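Long-range contact in Amuc_1102 (PDB 7DSZ), which is of unconfirmed function but adopts an immunoglobulin-like fold related to archaeal type IV pilus proteins, which suggests a pilus-associated role: residues C[85-96]-C[168-179]. Residues are numbered along the deposited sequence; the frame is centred on the assembly and turned at random. Where two conformers were deposited one is given.
Sequences PDRSRQYLKLYK and SIVETSYYPLLN
Tyr-91 faces Ile-169 at the start of a short parallel pairing that illustrates how an edge segment can leave a sheet and still stay attached to it. Strand 169-171 joins strand 91-104 through three nearly straight backbone bonds, from Tyr-91 N to Ser-168 O (2.7 Å), Val-170 N to Tyr-91 O and Lys-93 N to Val-170 O; the next, from Thr-172 N to Lys-93 O, is already weak at 3.3 Å.

The tight part is apolar. Leu-92 meets the Tyr-175 side chain at about a right angle, its CD1 lying 3.4 Å from CE1 of Tyr-175. Alongside Thr-172, Leu-94 sends CD2 to within 3.7 Å of Thr-172 CG2, while Leu-94 CB rests on Leu-177 CD1. Thr-172 turns OG1 anti to its own nitrogen (chi1 179°), where it accepts from Tyr-174 N in an ST turn and leaves CG2 for the leucines. Helix 117-124 packs against Tyr-175; a water at the edge of its ring, in the ring plane, joins the hydroxyl to Asp-86 OD2. OD2 also forms a salt bridge with Arg-122, and OD1 accepts from Ser-68 N of the second subunit.

The looser side holds the partly exposed Glu-171 and Tyr-95. Lys-93 NZ remains 4.5 Å from Glu-171 OE2 and bonds instead to Trp-162 O. Beyond Thr-172 waters take over: one links Tyr-95 N to Thr-172 O, another Tyr-95 O to Leu-177 N. Lys-96 lies along Leu-177 (CB to CB 3.6 Å), and its bend at chi2 (69°) brings CD and CE over Leu-177 O, which NZ reaches by a weak bond and through a water; its salt bridge is with Glu-182. Direct attachment thus rests mainly on backbone bonds and buried hydrocarbon, whereas both lysines find their stronger partners elsewhere and water bridges the splayed backbones.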
loop_
_atom_site.group_PDB
_atom_site.type_symbol
_atom_site.label_atom_id
_atom_site.label_comp_id
_atom_site.label_asym_id
_atom_site.label_seq_id
_atom_site.Cartn_x
_atom_site.Cartn_y
_atom_site.Cartn_z
ATOM N N PRO C 85 1.673 22.915 -16.824
ATOM C CA PRO C 85 2.902 23.132 -17.598
ATOM C C PRO C 85 2.750 22.791 -19.065
ATOM O O PRO C 85 3.614 23.179 -19.859
ATOM C CB PRO C 85 3.921 22.212 -16.911
ATOM C CG PRO C 85 3.080 21.110 -16.317
ATOM C CD PRO C 85 1.783 21.761 -15.905
ATOM N N ASP C 86 1.697 22.063 -19.444
ATOM C CA ASP C 86 1.444 21.714 -20.836
ATOM C C ASP C 86 0.515 22.685 -21.541
ATOM O O ASP C 86 0.519 22.733 -22.778
ATOM C CB ASP C 86 0.829 20.319 -20.941
ATOM C CG ASP C 86 1.816 19.226 -20.634
ATOM O OD1 ASP C 86 3.014 19.417 -20.922
ATOM O OD2 ASP C 86 1.391 18.181 -20.093
ATOM N N ARG C 87 -0.312 23.435 -20.785
ATOM C CA ARG C 87 -1.246 24.431 -21.339
ATOM C C ARG C 87 -1.263 25.593 -20.351
ATOM O O ARG C 87 -2.140 25.686 -19.485
ATOM C CB ARG C 87 -2.646 23.853 -21.548
ATOM C CG ARG C 87 -2.694 22.572 -22.362
ATOM C CD ARG C 87 -3.924 21.758 -22.011
ATOM N NE ARG C 87 -5.165 22.482 -22.281
ATOM C CZ ARG C 87 -5.971 22.222 -23.304
ATOM N NH1 ARG C 87 -5.669 21.252 -24.154
ATOM N NH2 ARG C 87 -7.083 22.925 -23.476
ATOM N N SER C 88 -0.284 26.485 -20.482
ATOM C CA SER C 88 -0.057 27.533 -19.490
ATOM C C SER C 88 -1.219 28.515 -19.368
ATOM O O SER C 88 -1.206 29.352 -18.458
ATOM C CB SER C 88 1.223 28.289 -19.832
ATOM O OG SER C 88 1.213 28.678 -21.194
ATOM N N ARG C 89 -2.214 28.437 -20.251
ATOM C CA ARG C 89 -3.394 29.276 -20.119
ATOM C C ARG C 89 -4.295 28.850 -18.962
ATOM O O ARG C 89 -5.208 29.601 -18.602
ATOM C CB ARG C 89 -4.171 29.265 -21.440
ATOM C CG ARG C 89 -4.787 30.608 -21.827
ATOM C CD ARG C 89 -4.761 30.856 -23.346
ATOM N NE ARG C 89 -4.369 29.676 -24.119
ATOM C CZ ARG C 89 -4.465 29.581 -25.445
ATOM N NH1 ARG C 89 -4.949 30.593 -26.153
ATOM N NH2 ARG C 89 -4.084 28.469 -26.065
ATOM N N GLN C 90 -4.064 27.683 -18.356
ATOM C CA GLN C 90 -4.977 27.172 -17.345
ATOM C C GLN C 90 -4.228 26.705 -16.102
ATOM O O GLN C 90 -3.009 26.491 -16.110
ATOM C CB GLN C 90 -5.836 26.025 -17.892
ATOM C CG GLN C 90 -5.076 24.755 -18.179
ATOM C CD GLN C 90 -5.970 23.646 -18.703
ATOM O OE1 GLN C 90 -5.612 22.468 -18.647
ATOM N NE2 GLN C 90 -7.137 24.017 -19.219
ATOM N N TYR C 91 -4.992 26.561 -15.023
ATOM C CA TYR C 91 -4.507 26.018 -13.765
ATOM C C TYR C 91 -4.993 24.588 -13.603
ATOM O O TYR C 91 -6.088 24.229 -14.052
ATOM C CB TYR C 91 -4.990 26.849 -12.566
ATOM C CG TYR C 91 -4.419 28.244 -12.487
ATOM C CD1 TYR C 91 -3.124 28.455 -12.058
ATOM C CD2 TYR C 91 -5.187 29.355 -12.823
ATOM C CE1 TYR C 91 -2.595 29.725 -11.975
ATOM C CE2 TYR C 91 -4.666 30.636 -12.735
ATOM C CZ TYR C 91 -3.367 30.812 -12.313
ATOM O OH TYR C 91 -2.826 32.072 -12.226
ATOM N N LEU C 92 -4.174 23.774 -12.935
ATOM C CA LEU C 92 -4.565 22.437 -12.512
ATOM C C LEU C 92 -4.953 22.482 -11.040
ATOM O O LEU C 92 -4.226 23.053 -10.232
ATOM C CB LEU C 92 -3.420 21.442 -12.718
ATOM C CG LEU C 92 -3.017 21.261 -14.183
ATOM C CD1 LEU C 92 -1.845 20.300 -14.300
ATOM C CD2 LEU C 92 -4.220 20.780 -15.000
ATOM N N LYS C 93 -6.089 21.894 -10.705
ATOM C CA LYS C 93 -6.515 21.763 -9.317
ATOM C C LYS C 93 -6.283 20.323 -8.882
ATOM O O LYS C 93 -6.878 19.395 -9.443
ATOM C CB LYS C 93 -7.979 22.160 -9.144
ATOM C CG LYS C 93 -8.466 22.064 -7.704
ATOM C CD LYS C 93 -9.775 22.813 -7.487
ATOM C CE LYS C 93 -10.889 22.239 -8.353
ATOM N NZ LYS C 93 -12.181 22.976 -8.163
ATOM N N LEU C 94 -5.399 20.144 -7.904
ATOM C CA LEU C 94 -5.049 18.838 -7.366
ATOM C C LEU C 94 -5.771 18.648 -6.039
ATOM O O LEU C 94 -5.790 19.558 -5.205
ATOM C CB LEU C 94 -3.539 18.727 -7.158
ATOM C CG LEU C 94 -2.677 19.244 -8.308
ATOM C CD1 LEU C 94 -1.210 18.984 -7.972
ATOM C CD2 LEU C 94 -3.078 18.599 -9.647
ATOM N N TYR C 95 -6.362 17.476 -5.849
ATOM C CA TYR C 95 -7.209 17.224 -4.689
ATOM C C TYR C 95 -6.795 15.942 -3.991
ATOM O O TYR C 95 -6.460 14.949 -4.647
ATOM C CB TYR C 95 -8.661 17.109 -5.117
ATOM C CG TYR C 95 -9.630 16.629 -4.050
ATOM C CD1 TYR C 95 -10.128 17.515 -3.094
ATOM C CD2 TYR C 95 -10.095 15.320 -4.035
ATOM C CE1 TYR C 95 -11.051 17.103 -2.138
ATOM C CE2 TYR C 95 -11.016 14.894 -3.075
ATOM C CZ TYR C 95 -11.473 15.797 -2.127
ATOM O OH TYR C 95 -12.386 15.395 -1.189
ATOM N N LYS C 96 -6.855 15.951 -2.660
ATOM C CA LYS C 96 -6.606 14.728 -1.910
ATOM C C LYS C 96 -7.408 14.733 -0.618
ATOM O O LYS C 96 -7.421 15.742 0.093
ATOM C CB LYS C 96 -5.115 14.586 -1.598
ATOM C CG LYS C 96 -4.766 13.306 -0.863
ATOM C CD LYS C 96 -4.936 12.092 -1.770
ATOM C CE LYS C 96 -4.188 10.887 -1.203
ATOM N NZ LYS C 96 -4.196 9.734 -2.178
ATOM N N SER C 168 -10.744 28.050 -16.668
ATOM C CA SER C 168 -9.314 28.217 -16.457
ATOM C C SER C 168 -8.776 27.402 -15.283
ATOM O O SER C 168 -7.573 27.466 -15.007
ATOM C CB SER C 168 -8.979 29.693 -16.245
ATOM O OG SER C 168 -9.510 30.165 -15.019
ATOM N N ILE C 169 -9.626 26.665 -14.571
ATOM C CA ILE C 169 -9.188 25.790 -13.489
ATOM C C ILE C 169 -9.778 24.411 -13.752
ATOM O O ILE C 169 -11.004 24.242 -13.778
ATOM C CB ILE C 169 -9.583 26.327 -12.097
ATOM C CG1 ILE C 169 -9.169 25.350 -10.993
ATOM C CG2 ILE C 169 -11.064 26.656 -12.010
ATOM C CD1 ILE C 169 -7.711 25.444 -10.617
ATOM N N VAL C 170 -8.907 23.431 -13.974
ATOM C CA VAL C 170 -9.308 22.081 -14.350
ATOM C C VAL C 170 -8.803 21.107 -13.295
ATOM O O VAL C 170 -7.602 21.078 -13.005
ATOM C CB VAL C 170 -8.750 21.701 -15.734
ATOM C CG1 VAL C 170 -9.312 20.360 -16.185
ATOM C CG2 VAL C 170 -9.043 22.806 -16.747
ATOM N N GLU C 171 -9.706 20.295 -12.752
ATOM C CA GLU C 171 -9.309 19.264 -11.802
ATOM C C GLU C 171 -8.748 18.061 -12.555
ATOM O O GLU C 171 -9.217 17.723 -13.645
ATOM C CB GLU C 171 -10.498 18.842 -10.934
ATOM C CG GLU C 171 -10.101 17.996 -9.704
ATOM C CD GLU C 171 -11.261 17.739 -8.741
ATOM O OE1 GLU C 171 -11.216 16.726 -8.004
ATOM O OE2 GLU C 171 -12.217 18.548 -8.724
ATOM N N THR C 172 -7.725 17.427 -11.980
ATOM C CA THR C 172 -7.098 16.269 -12.606
ATOM C C THR C 172 -6.633 15.302 -11.529
ATOM O O THR C 172 -6.151 15.723 -10.471
ATOM C CB THR C 172 -5.910 16.666 -13.489
ATOM O OG1 THR C 172 -5.319 15.491 -14.067
ATOM C CG2 THR C 172 -4.841 17.404 -12.690
ATOM N N SER C 173 -6.785 14.007 -11.799
ATOM C CA SER C 173 -6.228 12.990 -10.920
ATOM C C SER C 173 -4.787 12.659 -11.269
ATOM O O SER C 173 -4.132 11.912 -10.530
ATOM C CB SER C 173 -7.088 11.723 -10.962
ATOM O OG SER C 173 -8.306 11.938 -10.265
ATOM N N TYR C 174 -4.281 13.193 -12.376
ATOM C CA TYR C 174 -2.862 13.114 -12.654
ATOM C C TYR C 174 -2.135 14.091 -11.739
ATOM O O TYR C 174 -2.759 14.850 -10.989
ATOM C CB TYR C 174 -2.620 13.378 -14.140
ATOM C CG TYR C 174 -3.199 12.272 -14.996
ATOM C CD1 TYR C 174 -2.873 10.943 -14.742
ATOM C CD2 TYR C 174 -4.091 12.548 -16.029
ATOM C CE1 TYR C 174 -3.398 9.922 -15.507
ATOM C CE2 TYR C 174 -4.623 11.525 -16.798
ATOM C CZ TYR C 174 -4.270 10.215 -16.527
ATOM O OH TYR C 174 -4.777 9.176 -17.271
ATOM N N TYR C 175 -0.807 14.100 -11.792
ATOM C CA TYR C 175 -0.002 14.768 -10.772
ATOM C C TYR C 175 -0.537 14.405 -9.384
ATOM O O TYR C 175 -0.986 15.283 -8.639
ATOM C CB TYR C 175 -0.003 16.279 -10.943
ATOM C CG TYR C 175 0.384 16.810 -12.294
ATOM C CD1 TYR C 175 -0.526 16.823 -13.352
ATOM C CD2 TYR C 175 1.628 17.371 -12.488
ATOM C CE1 TYR C 175 -0.176 17.346 -14.589
ATOM C CE2 TYR C 175 1.986 17.905 -13.709
ATOM C CZ TYR C 175 1.084 17.881 -14.752
ATOM O OH TYR C 175 1.453 18.415 -15.965
ATOM N N PRO C 176 -0.569 13.123 -9.037
ATOM C CA PRO C 176 -1.366 12.712 -7.874
ATOM C C PRO C 176 -0.774 13.209 -6.560
ATOM O O PRO C 176 0.427 13.085 -6.301
ATOM C CB PRO C 176 -1.361 11.178 -7.955
ATOM C CG PRO C 176 -0.216 10.823 -8.835
ATOM C CD PRO C 176 0.025 11.979 -9.758
ATOM N N LEU C 177 -1.642 13.799 -5.750
ATOM C CA LEU C 177 -1.313 14.107 -4.369
ATOM C C LEU C 177 -1.330 12.819 -3.572
ATOM O O LEU C 177 -2.244 12.006 -3.718
ATOM C CB LEU C 177 -2.337 15.073 -3.793
ATOM C CG LEU C 177 -2.112 16.539 -4.122
ATOM C CD1 LEU C 177 -3.300 17.345 -3.597
ATOM C CD2 LEU C 177 -0.798 16.977 -3.489
ATOM N N LEU C 178 -0.323 12.633 -2.725
ATOM C CA LEU C 178 -0.156 11.382 -2.012
ATOM C C LEU C 178 -0.263 11.628 -0.514
ATOM O O LEU C 178 0.149 12.679 -0.023
ATOM C CB LEU C 178 1.193 10.779 -2.322
ATOM C CG LEU C 178 1.420 10.566 -3.825
ATOM C CD1 LEU C 178 2.892 10.265 -4.089
ATOM C CD2 LEU C 178 0.568 9.405 -4.269
ATOM N N ASN C 179 -0.818 10.658 0.197
ATOM C CA ASN C 179 -0.729 10.737 1.652
ATOM C C ASN C 179 0.604 10.129 2.087
ATOM O O ASN C 179 1.338 9.524 1.296
ATOM C CB ASN C 179 -1.972 10.103 2.326
ATOM C CG ASN C 179 -1.978 8.555 2.312
ATOM O OD1 ASN C 179 -0.967 7.907 2.492
ATOM N ND2 ASN C 179 -3.167 7.977 2.140
HETATM O O HOH W 1 -0.323 18.760 -17.904
HETATM O O HOH W 2 -4.525 13.976 -6.439
HETATM O O HOH W 3 -7.303 15.531 -7.907
HETATM O O HOH W 4 -3.985 10.800 -5.243
#